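Local coordinates for protein Poly(Beta-D-mannuronate) lyase (Pseudopedobacter saltans, PDB 7O79) that probably cleaves poly(beta-D-mannuronate), the mannuronate polymer of alginate, as a polysaccharide lyase of family 6 built on a parallel beta-helix, at residues Y118-R123 with N127-C132. Residues are numbered along the deposited sequence; the frame is centred on the assembly and turned at random.
Sequences YWVLFR and NLMQYC
Val120 and Met129 meet tip to tip across the interior of the beta-helix, the thioether sulfur lying against both methyls of the valine. Met129 SD is 3.7 Å from Val120 CG2, and Val120 CG1 is about as close. The methionine reaches this far because its chain runs extended through CG, which stands opposite the backbone N (chi1 -163°), and bends only at the last torsion (chi3 63°). Phe122 approaches differently: its ring presents an edge, with Asn127 CB in the ring plane, 3.8 Å from Phe122 CE1. The two side chains run antiparallel past one another, and the Asn127 amide is turned 37° out of the plane of the Phe122 ring. Farther round the same edge, Phe122 CZ lies 4.3 Å from Met129 CB. No hydrogen bond joins the two segments, and all four touching residues are buried. The Asn127 amide is gripped at both ends by backbone of the preceding coil, OD1 accepting from Cys98 N and ND2 donating to Ser95 O, which fixes its rotation and satisfies the polar group although it is buried. The contact thus joins two faces of one coil, strand 118-122 and strand 128-135, through inward-pointing side chains. Other coils continue this core: Phe122 stacks on Phe93 of the preceding coil and meets Phe193, farther along the helix, edge-to-face, whereas Met129 packs between Leu100 of strand 99-106 and Val156 of strand 155-162.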
loop_
_atom_site.group_PDB
_atom_site.type_symbol
_atom_site.label_atom_id
_atom_site.label_comp_id
_atom_site.label_asym_id
_atom_site.label_seq_id
_atom_site.Cartn_x
_atom_site.Cartn_y
_atom_site.Cartn_z
ATOM N N TYR A 118 -12.030 -5.023 6.826
ATOM C CA TYR A 118 -10.977 -5.287 5.852
ATOM C C TYR A 118 -11.354 -6.479 4.982
ATOM O O TYR A 118 -12.225 -7.280 5.322
ATOM C CB TYR A 118 -9.645 -5.630 6.518
ATOM C CG TYR A 118 -9.037 -4.625 7.450
ATOM C CD1 TYR A 118 -9.344 -4.635 8.802
ATOM C CD2 TYR A 118 -8.107 -3.693 6.990
ATOM C CE1 TYR A 118 -8.768 -3.727 9.672
ATOM C CE2 TYR A 118 -7.521 -2.778 7.857
ATOM C CZ TYR A 118 -7.853 -2.799 9.192
ATOM O OH TYR A 118 -7.267 -1.894 10.065
ATOM N N TRP A 119 -10.648 -6.629 3.865
ATOM C CA TRP A 119 -10.740 -7.907 3.177
ATOM C C TRP A 119 -9.603 -8.837 3.588
ATOM O O TRP A 119 -9.828 -10.038 3.785
ATOM C CB TRP A 119 -10.789 -7.688 1.664
ATOM C CG TRP A 119 -12.216 -7.445 1.207
ATOM C CD1 TRP A 119 -13.287 -7.164 2.004
ATOM C CD2 TRP A 119 -12.708 -7.456 -0.134
ATOM N NE1 TRP A 119 -14.416 -7.005 1.245
ATOM C CE2 TRP A 119 -14.087 -7.177 -0.074
ATOM C CE3 TRP A 119 -12.114 -7.672 -1.380
ATOM C CZ2 TRP A 119 -14.889 -7.119 -1.212
ATOM C CZ3 TRP A 119 -12.913 -7.602 -2.518
ATOM C CH2 TRP A 119 -14.289 -7.337 -2.420
ATOM N N VAL A 120 -8.402 -8.298 3.807
ATOM C CA VAL A 120 -7.277 -9.084 4.300
ATOM C C VAL A 120 -6.574 -8.261 5.367
ATOM O O VAL A 120 -6.188 -7.114 5.116
ATOM C CB VAL A 120 -6.284 -9.460 3.168
ATOM C CG1 VAL A 120 -5.136 -10.270 3.724
ATOM C CG2 VAL A 120 -6.986 -10.221 2.042
ATOM N N LEU A 121 -6.391 -8.838 6.551
ATOM C CA LEU A 121 -5.727 -8.146 7.644
ATOM C C LEU A 121 -4.568 -8.981 8.156
ATOM O O LEU A 121 -4.747 -10.154 8.504
ATOM C CB LEU A 121 -6.700 -7.835 8.791
ATOM C CG LEU A 121 -6.021 -7.163 9.986
ATOM C CD1 LEU A 121 -5.452 -5.807 9.628
ATOM C CD2 LEU A 121 -6.971 -7.049 11.190
ATOM N N PHE A 122 -3.379 -8.383 8.195
ATOM C CA PHE A 122 -2.202 -9.053 8.737
ATOM C C PHE A 122 -1.993 -8.669 10.195
ATOM O O PHE A 122 -1.951 -7.480 10.532
ATOM C CB PHE A 122 -0.958 -8.712 7.921
ATOM C CG PHE A 122 -0.951 -9.344 6.577
ATOM C CD1 PHE A 122 -0.388 -10.596 6.410
ATOM C CD2 PHE A 122 -1.503 -8.698 5.475
ATOM C CE1 PHE A 122 -0.368 -11.204 5.166
ATOM C CE2 PHE A 122 -1.481 -9.315 4.221
ATOM C CZ PHE A 122 -0.927 -10.565 4.075
ATOM N N ARG A 123 -1.821 -9.679 11.039
ATOM C CA ARG A 123 -1.670 -9.476 12.469
ATOM C C ARG A 123 -0.744 -10.556 13.042
ATOM O O ARG A 123 -1.067 -11.247 14.009
ATOM C CB ARG A 123 -3.054 -9.478 13.115
ATOM C CG ARG A 123 -3.098 -8.994 14.504
ATOM C CD ARG A 123 -4.550 -9.004 14.965
ATOM N NE ARG A 123 -4.644 -9.163 16.411
ATOM C CZ ARG A 123 -4.170 -10.211 17.089
ATOM N NH1 ARG A 123 -3.573 -11.232 16.464
ATOM N NH2 ARG A 123 -4.311 -10.248 18.408
ATOM N N ASN A 127 4.093 -13.720 7.003
ATOM C CA ASN A 127 3.014 -14.303 6.220
ATOM C C ASN A 127 3.097 -13.891 4.745
ATOM O O ASN A 127 3.681 -12.866 4.383
ATOM C CB ASN A 127 1.655 -13.923 6.811
ATOM C CG ASN A 127 1.502 -14.368 8.269
ATOM O OD1 ASN A 127 1.308 -15.556 8.545
ATOM N ND2 ASN A 127 1.587 -13.416 9.204
ATOM N N LEU A 128 2.490 -14.714 3.891
ATOM C CA LEU A 128 2.560 -14.548 2.445
ATOM C C LEU A 128 1.180 -14.681 1.817
ATOM O O LEU A 128 0.447 -15.624 2.122
ATOM C CB LEU A 128 3.512 -15.576 1.832
ATOM C CG LEU A 128 3.651 -15.574 0.308
ATOM C CD1 LEU A 128 4.085 -14.223 -0.232
ATOM C CD2 LEU A 128 4.665 -16.635 -0.081
ATOM N N MET A 129 0.820 -13.716 0.971
ATOM C CA MET A 129 -0.353 -13.788 0.101
ATOM C C MET A 129 0.100 -13.609 -1.334
ATOM O O MET A 129 0.720 -12.594 -1.651
ATOM C CB MET A 129 -1.387 -12.695 0.403
ATOM C CG MET A 129 -2.765 -12.978 -0.184
ATOM S SD MET A 129 -4.109 -11.887 0.401
ATOM C CE MET A 129 -3.571 -10.271 -0.193
ATOM N N GLN A 130 -0.251 -14.554 -2.213
ATOM C CA GLN A 130 0.173 -14.435 -3.597
ATOM C C GLN A 130 -0.825 -15.133 -4.512
ATOM O O GLN A 130 -1.505 -16.075 -4.105
ATOM C CB GLN A 130 1.588 -14.992 -3.800
ATOM C CG GLN A 130 1.737 -16.481 -3.488
ATOM C CD GLN A 130 3.156 -16.980 -3.740
ATOM O OE1 GLN A 130 4.115 -16.204 -3.704
ATOM N NE2 GLN A 130 3.291 -18.282 -3.989
ATOM N N TYR A 131 -0.915 -14.644 -5.749
ATOM C CA TYR A 131 -1.876 -15.139 -6.745
ATOM C C TYR A 131 -3.303 -15.140 -6.211
ATOM O O TYR A 131 -4.060 -16.097 -6.376
ATOM C CB TYR A 131 -1.485 -16.520 -7.250
ATOM C CG TYR A 131 -0.122 -16.496 -7.878
ATOM C CD1 TYR A 131 0.065 -15.933 -9.140
ATOM C CD2 TYR A 131 0.986 -16.993 -7.207
ATOM C CE1 TYR A 131 1.320 -15.890 -9.734
ATOM C CE2 TYR A 131 2.240 -16.951 -7.799
ATOM C CZ TYR A 131 2.392 -16.398 -9.061
ATOM O OH TYR A 131 3.634 -16.353 -9.653
ATOM N N CYS A 132 -3.681 -14.035 -5.583
ATOM C CA CYS A 132 -5.052 -13.832 -5.165
ATOM C C CYS A 132 -5.643 -12.647 -5.916
ATOM O O CYS A 132 -4.921 -11.760 -6.379
ATOM C CB CYS A 132 -5.139 -13.637 -3.650
ATOM S SG CYS A 132 -4.686 -15.119 -2.692
#